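Local coordinates for protein STING-associated CdnE c-di-GMP synthase (Flavobacteriaceae, PDB 6WT8) that probably synthesises the cyclic dinucleotide c-di-GMP from GTP as the CD-NTase of a bacterial CBASS antiphage system whose signal is sensed by STING, at residues A[74-79]-A[170-175]; A[78-83]-A[162-167]. All coordinates share one frame; numbering follows the deposited sequence.

Interaction 1. Residues A[74-79]-A[170-175]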
# COMPACT_ATOMS: atom_id res chain seq x y z
N GLU A 74 -7.09 -4.58 18.94
CA GLU A 74 -8.08 -5.55 18.47
C GLU A 74 -8.64 -6.38 19.61
O GLU A 74 -9.86 -6.63 19.64
CB GLU A 74 -7.44 -6.49 17.41
CG GLU A 74 -8.46 -7.51 16.95
CD GLU A 74 -7.96 -8.45 15.86
OE1 GLU A 74 -7.28 -8.02 14.92
OE2 GLU A 74 -8.28 -9.67 15.94
N ALA A 75 -7.80 -6.82 20.55
CA ALA A 75 -8.32 -7.68 21.63
C ALA A 75 -9.40 -6.96 22.43
O ALA A 75 -10.42 -7.55 22.79
CB ALA A 75 -7.19 -8.11 22.56
N HIS A 76 -9.21 -5.67 22.69
CA HIS A 76 -10.24 -4.91 23.41
C HIS A 76 -11.53 -4.78 22.60
O HIS A 76 -12.65 -4.95 23.12
CB HIS A 76 -9.71 -3.52 23.77
CG HIS A 76 -8.63 -3.55 24.80
ND1 HIS A 76 -8.88 -3.88 26.12
CD2 HIS A 76 -7.30 -3.32 24.71
CE1 HIS A 76 -7.74 -3.86 26.79
NE2 HIS A 76 -6.76 -3.55 25.96
N LEU A 77 -11.40 -4.43 21.31
CA LEU A 77 -12.59 -4.27 20.50
C LEU A 77 -13.28 -5.61 20.28
O LEU A 77 -14.50 -5.67 20.21
CB LEU A 77 -12.18 -3.66 19.15
CG LEU A 77 -11.49 -2.32 19.19
CD1 LEU A 77 -11.07 -1.95 17.79
CD2 LEU A 77 -12.56 -1.28 19.63
N LYS A 78 -12.51 -6.70 20.20
CA LYS A 78 -13.11 -8.03 19.98
C LYS A 78 -13.86 -8.50 21.21
O LYS A 78 -14.97 -9.02 21.09
CB LYS A 78 -12.02 -9.04 19.60
CG LYS A 78 -12.57 -10.40 19.34
CD LYS A 78 -11.46 -11.38 18.84
CE LYS A 78 -11.20 -11.17 17.42
NZ LYS A 78 -10.54 -12.44 16.85
N LYS A 79 -13.30 -8.24 22.40
CA LYS A 79 -14.05 -8.58 23.61
C LYS A 79 -15.36 -7.78 23.69
O LYS A 79 -16.39 -8.31 24.10
CB LYS A 79 -13.16 -8.31 24.83
CG LYS A 79 -13.80 -8.93 26.14
CD LYS A 79 -12.86 -8.72 27.33
CE LYS A 79 -13.42 -9.40 28.59
NZ LYS A 79 -14.69 -8.75 28.97
N SER A 170 -11.63 4.66 24.99
CA SER A 170 -11.37 5.74 25.92
C SER A 170 -11.28 5.25 27.35
O SER A 170 -10.66 5.92 28.18
CB SER A 170 -12.49 6.79 25.84
OG SER A 170 -12.46 7.42 24.59
N SER A 171 -11.96 4.15 27.67
CA SER A 171 -11.87 3.61 29.02
C SER A 171 -10.61 2.78 29.23
O SER A 171 -10.25 2.52 30.38
CB SER A 171 -13.11 2.78 29.34
OG SER A 171 -13.15 1.57 28.65
N THR A 172 -9.91 2.40 28.16
CA THR A 172 -8.73 1.54 28.18
C THR A 172 -7.44 2.33 28.05
O THR A 172 -6.47 2.07 28.77
CB THR A 172 -8.80 0.52 27.03
OG1 THR A 172 -9.98 -0.27 27.16
CG2 THR A 172 -7.56 -0.38 27.02
N TYR A 173 -7.43 3.33 27.18
CA TYR A 173 -6.22 4.07 26.85
C TYR A 173 -6.35 5.52 27.30
O TYR A 173 -7.39 6.15 27.12
CB TYR A 173 -5.94 4.00 25.33
CG TYR A 173 -5.68 2.60 24.85
CD1 TYR A 173 -4.43 2.01 25.05
CD2 TYR A 173 -6.70 1.83 24.29
CE1 TYR A 173 -4.19 0.70 24.65
CE2 TYR A 173 -6.44 0.49 23.85
CZ TYR A 173 -5.20 -0.05 24.07
OH TYR A 173 -4.99 -1.36 23.68
N LYS A 174 -5.27 6.04 27.88
CA LYS A 174 -5.26 7.42 28.36
C LYS A 174 -5.56 8.43 27.25
O LYS A 174 -6.28 9.40 27.48
CB LYS A 174 -3.90 7.73 29.00
CG LYS A 174 -3.78 9.13 29.50
CD LYS A 174 -2.32 9.45 29.87
CE LYS A 174 -2.20 10.83 30.49
NZ LYS A 174 -2.62 10.82 31.91
N THR A 175 -4.96 8.28 26.07
CA THR A 175 -5.06 9.28 25.02
C THR A 175 -5.69 8.65 23.79
O THR A 175 -5.10 7.73 23.20
CB THR A 175 -3.69 9.84 24.67
OG1 THR A 175 -3.11 10.37 25.86
CG2 THR A 175 -3.79 10.96 23.64
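His76, on helix 60-81, meets Thr172 and Tyr173 near the end of helix 154-172. The first kind of interaction is a CH-pi contact. The methyl CG2 of Thr172 lies over one face of the His76 ring, 3.5 Å from its centroid and only 16° off the normal, and its closest ring atom is NE2 of His76. With CG2 of Thr172 anti to the backbone N and OG1 beside it, the methyl faces the histidine while OG1 bonds to the carbonyl of Val168 in the preceding helical turn; the residue thus offers carbon to the histidine and keeps its polar arm for its own helix. The second kind is an aromatic pairing. Tyr173 brings its hydroxyl to the rim of the imidazole, near the ring plane, with OH in close approach at 3.2 Å from CD2 of His76. The two rings stand almost perpendicular, their planes at 86° and their centroids 5.6 Å apart, in an oblique pairing. Tyr173 also touches Val186 of strand 184-189. With a methyl above it and a phenol at its rim, the imidazole is held chiefly by shape and dispersion, as suits a partly exposed seam between helix 60-81 and the last turn of helix 154-172.

Interaction 2. Residues A[78-83]-A[162-167]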
# COMPACT_ATOMS: atom_id res chain seq x y z
N LYS A 78 -12.51 -6.70 20.20
CA LYS A 78 -13.11 -8.03 19.98
C LYS A 78 -13.86 -8.50 21.21
O LYS A 78 -14.97 -9.02 21.09
CB LYS A 78 -12.02 -9.04 19.60
CG LYS A 78 -12.57 -10.40 19.34
CD LYS A 78 -11.46 -11.38 18.84
CE LYS A 78 -11.20 -11.17 17.42
NZ LYS A 78 -10.54 -12.44 16.85
N LYS A 79 -13.30 -8.24 22.40
CA LYS A 79 -14.05 -8.58 23.61
C LYS A 79 -15.36 -7.78 23.69
O LYS A 79 -16.39 -8.31 24.10
CB LYS A 79 -13.16 -8.31 24.83
CG LYS A 79 -13.80 -8.93 26.14
CD LYS A 79 -12.86 -8.72 27.33
CE LYS A 79 -13.42 -9.40 28.59
NZ LYS A 79 -14.69 -8.75 28.97
N SER A 80 -15.33 -6.51 23.28
CA SER A 80 -16.50 -5.63 23.34
C SER A 80 -17.58 -6.02 22.35
O SER A 80 -18.77 -6.06 22.72
CB SER A 80 -16.02 -4.18 23.13
OG SER A 80 -17.11 -3.32 22.84
N HIS A 81 -17.22 -6.24 21.07
CA HIS A 81 -18.25 -6.38 20.05
C HIS A 81 -17.74 -7.17 18.86
O HIS A 81 -18.21 -6.97 17.72
CB HIS A 81 -18.75 -4.99 19.61
CG HIS A 81 -17.66 -4.04 19.20
ND1 HIS A 81 -17.11 -3.10 20.06
CD2 HIS A 81 -17.02 -3.89 18.02
CE1 HIS A 81 -16.16 -2.44 19.42
NE2 HIS A 81 -16.09 -2.88 18.17
N GLY A 82 -16.83 -8.12 19.15
CA GLY A 82 -16.34 -9.00 18.09
C GLY A 82 -17.43 -9.81 17.41
O GLY A 82 -17.26 -10.26 16.27
N ASN A 83 -18.58 -9.97 18.07
CA ASN A 83 -19.70 -10.69 17.51
C ASN A 83 -20.34 -9.94 16.35
O ASN A 83 -21.21 -10.52 15.69
CB ASN A 83 -20.75 -11.00 18.59
CG ASN A 83 -21.22 -9.74 19.35
OD1 ASN A 83 -20.37 -9.01 19.90
ND2 ASN A 83 -22.55 -9.48 19.37
N ARG A 162 -19.00 2.32 15.85
CA ARG A 162 -18.12 3.48 16.05
C ARG A 162 -18.20 4.04 17.46
O ARG A 162 -17.18 4.29 18.10
CB ARG A 162 -18.44 4.55 15.01
CG ARG A 162 -17.78 5.96 15.28
CD ARG A 162 -16.26 5.90 15.16
NE ARG A 162 -15.67 7.15 15.69
CZ ARG A 162 -14.92 8.03 15.01
NH1 ARG A 162 -14.61 7.81 13.74
NH2 ARG A 162 -14.45 9.08 15.64
N LEU A 163 -19.42 4.26 17.96
CA LEU A 163 -19.55 4.88 19.28
C LEU A 163 -19.16 3.92 20.39
O LEU A 163 -18.52 4.33 21.38
CB LEU A 163 -21.00 5.40 19.50
CG LEU A 163 -21.39 6.52 18.51
CD1 LEU A 163 -22.85 6.90 18.74
CD2 LEU A 163 -20.51 7.74 18.71
N LYS A 164 -19.50 2.64 20.24
CA LYS A 164 -19.10 1.66 21.23
C LYS A 164 -17.58 1.55 21.31
O LYS A 164 -17.00 1.47 22.40
CB LYS A 164 -19.74 0.33 20.89
CG LYS A 164 -19.55 -0.76 21.93
CD LYS A 164 -20.49 -1.89 21.47
CE LYS A 164 -20.66 -2.98 22.51
NZ LYS A 164 -21.48 -2.49 23.66
N SER A 165 -16.93 1.63 20.15
CA SER A 165 -15.47 1.62 20.13
C SER A 165 -14.87 2.84 20.80
O SER A 165 -13.84 2.73 21.50
CB SER A 165 -15.01 1.56 18.65
OG SER A 165 -15.41 0.35 18.06
N GLU A 166 -15.45 4.03 20.58
CA GLU A 166 -14.95 5.22 21.29
C GLU A 166 -14.99 5.01 22.80
O GLU A 166 -14.04 5.33 23.52
CB GLU A 166 -15.77 6.46 20.95
CG GLU A 166 -15.66 6.84 19.49
CD GLU A 166 -16.46 8.09 19.18
OE1 GLU A 166 -17.12 8.66 20.10
OE2 GLU A 166 -16.45 8.49 18.00
N LEU A 167 -16.12 4.45 23.29
CA LEU A 167 -16.26 4.24 24.73
C LEU A 167 -15.26 3.22 25.26
O LEU A 167 -14.63 3.45 26.30
CB LEU A 167 -17.70 3.77 25.03
CG LEU A 167 -18.72 4.87 24.73
CD1 LEU A 167 -20.15 4.23 24.77
CD2 LEU A 167 -18.68 6.02 25.70
O HOH W 1 -20.44 -5.52 24.89
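Lys164 lays its aliphatic chain along Ser80 and His81, and Ser165 beside it meets the same histidine from the next position of helix 154-172. The lysine touches through carbon: CE lies 3.6 Å from OG of Ser80, while CD comes within 3.9 Å of ND1 of His81, the lysine and the histidine running past each other from opposite sides. Its chain is extended as far as CE, with the bend at chi4 (71°) turning NZ off that line. CE is the nearer atom to the Ser80 carbonyl, and a water spans the remaining gap, donating to O of Ser80 and weakly accepting from NZ of Lys164. NZ also makes a weak hydrogen bond to OH of Tyr160. Ser165 sets OG 3.2 Å from CE1 of His81.

This is the crossing of two helices that pack on the central sheet of the nucleotidyltransferase fold expected of a CD-NTase, and strand 106-112 of that sheet supplies the next shell. Gln109 ties both sides together, its OE1 accepting from NE2 of His81 and its NE2 donating to OG of Ser165, whose hydroxyl also bonds to the carbonyl of Val161. On its other nitrogen the imidazole is held by its neighbour in sequence, with Ser80 OG and His81 ND1 2.8 Å apart in a hydrogen bond. Both ring nitrogens are therefore engaged, which fixes the rotation of the ring. Farther out, NE of Arg162 bonds to OE2 of Glu166 at 2.8 Å, and that carboxylate also pairs with Lys224.

In the fold
Interactions 1 and 2 join the same two elements, helix 60-81 and helix 154-172, and their centres lie only about 8 Å apart. Along the first helix, interaction 1 comes before interaction 2, whereas along the second the order is reversed, 162-167 preceding 170-175, because the helices pass each other at a slant with partly opposed senses. Leu77 bridges the two contacts, its CD2 packing 3.6 Å from OG of Ser165, and it also reaches Leu107 and Gln109 of strand 106-112. Interaction 1 is the surface end of this interface and interaction 2 its partly buried portion. Together they join helices far apart in sequence to each other beside the mixed sheet, with Leu77 and strand 106-112 linking the pair to it.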